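Protein HRI1 (Saccharomyces cerevisiae, PDB 3RBY) is of unknown and non-essential function, but interacts with the protein HRR25 and may also interact with SEC72. Local coordinates at residues V143-N146 with N147-F150; T230-N234 with G235-E239. One frame throughout, in Å; residues are numbered along the deposited sequence.

Contact 1: V143-N146 with N147-F150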
loop_
_atom_site.group_PDB
_atom_site.type_symbol
_atom_site.label_atom_id
_atom_site.label_comp_id
_atom_site.label_asym_id
_atom_site.label_seq_id
_atom_site.Cartn_x
_atom_site.Cartn_y
_atom_site.Cartn_z
ATOM N N VAL A 143 -3.645 2.660 -6.831
ATOM C CA VAL A 143 -4.791 2.929 -7.694
ATOM C C VAL A 143 -6.029 3.083 -6.819
ATOM O O VAL A 143 -6.217 2.294 -5.889
ATOM C CB VAL A 143 -5.002 1.744 -8.673
ATOM C CG1 VAL A 143 -6.483 1.485 -8.942
ATOM C CG2 VAL A 143 -4.230 1.958 -9.967
ATOM N N SER A 144 -6.863 4.086 -7.095
ATOM C CA SER A 144 -8.152 4.224 -6.401
ATOM C C SER A 144 -8.089 4.147 -4.867
ATOM O O SER A 144 -8.716 3.265 -4.267
ATOM C CB SER A 144 -9.141 3.146 -6.886
ATOM O OG SER A 144 -9.324 3.202 -8.287
ATOM N N PRO A 145 -7.352 5.070 -4.221
ATOM C CA PRO A 145 -7.375 5.095 -2.750
ATOM C C PRO A 145 -8.725 5.573 -2.233
ATOM O O PRO A 145 -9.059 5.339 -1.068
ATOM C CB PRO A 145 -6.315 6.145 -2.408
ATOM C CG PRO A 145 -6.280 7.062 -3.625
ATOM C CD PRO A 145 -6.492 6.132 -4.787
ATOM N N ASN A 146 -9.466 6.291 -3.075
ATOM C CA ASN A 146 -10.703 6.938 -2.646
ATOM C C ASN A 146 -11.844 6.830 -3.656
ATOM O O ASN A 146 -12.361 7.837 -4.140
ATOM C CB ASN A 146 -10.446 8.408 -2.307
ATOM C CG ASN A 146 -11.618 9.057 -1.598
ATOM O OD1 ASN A 146 -12.335 8.408 -0.836
ATOM N ND2 ASN A 146 -11.821 10.346 -1.847
ATOM N N ASN A 147 -12.219 5.596 -3.973
ATOM C CA ASN A 147 -13.359 5.328 -4.843
ATOM C C ASN A 147 -13.243 5.881 -6.264
ATOM O O ASN A 147 -14.244 5.966 -6.975
ATOM C CB ASN A 147 -14.651 5.833 -4.195
ATOM C CG ASN A 147 -15.883 5.122 -4.719
ATOM O OD1 ASN A 147 -16.773 5.744 -5.299
ATOM N ND2 ASN A 147 -15.939 3.810 -4.517
ATOM N N GLU A 148 -12.037 6.251 -6.684
ATOM C CA GLU A 148 -11.858 6.730 -8.054
ATOM C C GLU A 148 -12.123 5.623 -9.075
ATOM O O GLU A 148 -11.914 4.441 -8.787
ATOM C CB GLU A 148 -10.441 7.276 -8.289
ATOM C CG GLU A 148 -10.063 8.477 -7.455
ATOM C CD GLU A 148 -9.485 8.088 -6.103
ATOM O OE1 GLU A 148 -9.603 6.913 -5.680
ATOM O OE2 GLU A 148 -8.901 8.965 -5.460
ATOM N N LYS A 149 -12.592 6.017 -10.258
ATOM C CA LYS A 149 -12.610 5.145 -11.434
ATOM C C LYS A 149 -11.178 4.945 -11.935
ATOM O O LYS A 149 -10.426 5.910 -12.091
ATOM C CB LYS A 149 -13.446 5.768 -12.571
ATOM C CG LYS A 149 -14.093 7.120 -12.230
ATOM C CD LYS A 149 -13.047 8.208 -11.950
ATOM C CE LYS A 149 -13.505 9.131 -10.810
ATOM N NZ LYS A 149 -12.417 10.056 -10.338
ATOM N N PHE A 150 -10.779 3.701 -12.167
ATOM C CA PHE A 150 -9.468 3.472 -12.760
ATOM C C PHE A 150 -9.584 2.699 -14.059
ATOM O O PHE A 150 -10.188 1.624 -14.108
ATOM C CB PHE A 150 -8.536 2.725 -11.811
ATOM C CG PHE A 150 -7.189 2.443 -12.406
ATOM C CD1 PHE A 150 -6.844 1.155 -12.792
ATOM C CD2 PHE A 150 -6.275 3.469 -12.610
ATOM C CE1 PHE A 150 -5.603 0.889 -13.366
ATOM C CE2 PHE A 150 -5.026 3.211 -13.185
ATOM C CZ PHE A 150 -4.691 1.920 -13.566
HETATM O O HOH W 1 -11.132 3.313 -3.438
#
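V143 and F150 meet at the open end of a tight reversal of the chain, where the valine lies over the face of the phenyl ring. CG2 of V143 stands 3.5 Å from the ring centroid of F150, only 9° off the ring normal, a CH-pi contact over the middle of the ring. With CG of F150 anti to the backbone N (chi1 179°), the ring is carried under the valine, and the two side chains cross at about a right angle; CG1 of V143 rests 3.7 Å from F150 CB. A branched aliphatic residue suits this place because one methyl covers the ring while the other covers its stem.

Next to this apolar pair, S144 spans the two arms: OG donates to the backbone O of E148 at 2.9 Å, from above the carbonyl plane. S144 is a phosphoserine in another structure of this protein but is unmodified here. At the turn itself E148 folds back, its chain bent at chi2, and brings OE1 to a hydrogen bond of 2.7 Å from the backbone N of N146, the N-H meeting the oxygen on the syn side, 19° out of the carboxylate plane. P145, which has no N-H to offer, presents CD to the same OE1 at 3.3 Å. A water bridges S144 O and N147 N, and N147 takes a positive phi, which asparagine tolerates well.

The turn belongs to the long loop between strands 124-132 and 156-161. V143 bonds through its backbone to P132, V143 and F150 both touch D134, and P145, N146 and N147 pack on L140, V40 and K41 of the second subunit.

Contact 2: T230-N234 with G235-E239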
loop_
_atom_site.group_PDB
_atom_site.type_symbol
_atom_site.label_atom_id
_atom_site.label_comp_id
_atom_site.label_asym_id
_atom_site.label_seq_id
_atom_site.Cartn_x
_atom_site.Cartn_y
_atom_site.Cartn_z
ATOM N N THR A 230 5.214 -17.295 -32.871
ATOM C CA THR A 230 6.219 -18.081 -32.178
ATOM C C THR A 230 7.472 -17.224 -31.980
ATOM O O THR A 230 7.984 -16.590 -32.914
ATOM C CB THR A 230 6.553 -19.379 -32.931
ATOM O OG1 THR A 230 5.480 -20.321 -32.752
ATOM C CG2 THR A 230 7.850 -19.981 -32.406
ATOM N N VAL A 231 7.943 -17.180 -30.748
ATOM C CA VAL A 231 9.145 -16.431 -30.447
ATOM C C VAL A 231 10.206 -17.393 -29.957
ATOM O O VAL A 231 9.960 -18.172 -29.025
ATOM C CB VAL A 231 8.883 -15.354 -29.390
ATOM C CG1 VAL A 231 10.178 -14.638 -29.035
ATOM C CG2 VAL A 231 7.838 -14.378 -29.910
ATOM N N THR A 232 11.379 -17.341 -30.587
ATOM C CA THR A 232 12.486 -18.207 -30.187
ATOM C C THR A 232 13.618 -17.414 -29.522
ATOM O O THR A 232 14.189 -16.475 -30.106
ATOM C CB THR A 232 13.026 -19.044 -31.365
ATOM O OG1 THR A 232 11.955 -19.795 -31.953
ATOM C CG2 THR A 232 14.118 -20.002 -30.879
ATOM N N SER A 233 13.921 -17.799 -28.289
ATOM C CA SER A 233 15.001 -17.187 -27.523
ATOM C C SER A 233 16.039 -18.263 -27.208
ATOM O O SER A 233 15.803 -19.121 -26.346
ATOM C CB SER A 233 14.464 -16.582 -26.222
ATOM O OG SER A 233 15.485 -15.896 -25.527
ATOM N N ASN A 234 17.174 -18.225 -27.909
ATOM C CA ASN A 234 18.247 -19.199 -27.689
ATOM C C ASN A 234 17.755 -20.641 -27.776
ATOM O O ASN A 234 17.917 -21.429 -26.836
ATOM C CB ASN A 234 18.946 -18.952 -26.339
ATOM C CG ASN A 234 19.978 -17.832 -26.413
ATOM O OD1 ASN A 234 19.857 -16.815 -25.728
ATOM N ND2 ASN A 234 21.005 -18.020 -27.248
ATOM N N GLY A 235 17.136 -20.977 -28.900
ATOM C CA GLY A 235 16.655 -22.333 -29.112
ATOM C C GLY A 235 15.371 -22.727 -28.390
ATOM O O GLY A 235 14.787 -23.774 -28.706
ATOM N N LEU A 236 14.924 -21.916 -27.426
ATOM C CA LEU A 236 13.649 -22.180 -26.747
ATOM C C LEU A 236 12.481 -21.430 -27.413
ATOM O O LEU A 236 12.515 -20.200 -27.576
ATOM C CB LEU A 236 13.729 -21.814 -25.269
ATOM C CG LEU A 236 13.366 -22.905 -24.253
ATOM C CD1 LEU A 236 12.336 -22.403 -23.275
ATOM C CD2 LEU A 236 12.875 -24.184 -24.908
ATOM N N ASN A 237 11.456 -22.184 -27.806
ATOM C CA ASN A 237 10.278 -21.606 -28.450
ATOM C C ASN A 237 9.192 -21.243 -27.448
ATOM O O ASN A 237 8.900 -21.995 -26.515
ATOM C CB ASN A 237 9.717 -22.555 -29.500
ATOM C CG ASN A 237 10.661 -22.750 -30.666
ATOM O OD1 ASN A 237 11.647 -22.026 -30.804
ATOM N ND2 ASN A 237 10.363 -23.726 -31.519
ATOM N N TRP A 238 8.619 -20.068 -27.638
ATOM C CA TRP A 238 7.468 -19.659 -26.868
ATOM C C TRP A 238 6.393 -19.290 -27.852
ATOM O O TRP A 238 6.698 -18.824 -28.953
ATOM C CB TRP A 238 7.790 -18.429 -26.032
ATOM C CG TRP A 238 8.883 -18.660 -25.057
ATOM C CD1 TRP A 238 10.210 -18.880 -25.334
ATOM C CD2 TRP A 238 8.755 -18.691 -23.634
ATOM N NE1 TRP A 238 10.910 -19.057 -24.161
ATOM C CE2 TRP A 238 10.044 -18.939 -23.102
ATOM C CE3 TRP A 238 7.680 -18.535 -22.756
ATOM C CZ2 TRP A 238 10.281 -19.026 -21.724
ATOM C CZ3 TRP A 238 7.907 -18.631 -21.391
ATOM C CH2 TRP A 238 9.203 -18.873 -20.887
ATOM N N GLU A 239 5.142 -19.480 -27.439
ATOM C CA GLU A 239 3.990 -19.044 -28.214
ATOM C C GLU A 239 3.328 -17.862 -27.504
ATOM O O GLU A 239 3.120 -17.896 -26.283
ATOM C CB GLU A 239 2.990 -20.203 -28.362
ATOM C CG GLU A 239 1.886 -19.948 -29.390
ATOM C CD GLU A 239 0.717 -20.932 -29.269
ATOM O OE1 GLU A 239 -0.367 -20.644 -29.846
ATOM O OE2 GLU A 239 0.879 -21.983 -28.589
#
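The strands 230-233 and 236-239 run antiparallel, 4.6 Å apart at their axes, with V231-W238 and S233-L236 as hydrogen-bonded pairs and T230-E239 and T232-N237 as non-hydrogen-bonded ones. V231 and W238 exchange two N-H...O bonds, V231 N to W238 O and W238 N to V231 O, each 2.7 Å. On the T232 face, T232 and N237 lie side by side, and OG1 of the threonine donates to OD1 of the asparagine at 2.5 Å from above the amide plane. CG of N237 sits beside its own backbone N (chi1 -66°), which swings OD1 across to T232, 3.2 Å from its CG2. A leucine in place of N237 would probably leave T232 OG1 without this acceptor. This is a 2:2 beta hairpin: its two-residue loop, N234 and G235, both at the positive phi that asparagine and glycine adopt readily, forms a type I' turn from S233 to L236, which exchange both N-H...O bonds. On the other face W238 turns the edge of its indole to V231 O, 3.8 Å from CD1, while NE1 bonds to K217 O and S233 OG to N216 O. L236 and the largely apolar indole of W238 are buried against V161 of strand 156-161 and L181 of strand 176-183.

Contact 1 comes first along the chain and closes before contact 2 opens; their centres are 39 Å apart and their nearest atoms about 24 Å, so they do not touch. Contact 1 shapes part of the loop that leads from strand 124-132 of the ten-stranded antiparallel sheet to strand 156-161 of the seven-stranded one, and it meets the second subunit. Contact 2 is the hairpin that closes one side of that second sheet, where 230-233 is one of the two edge strands within this chain and 236-244 pairs with 156-161; no other chain of the assembly touches it. The two thus serve separate parts of the fold, related through strand 156-161.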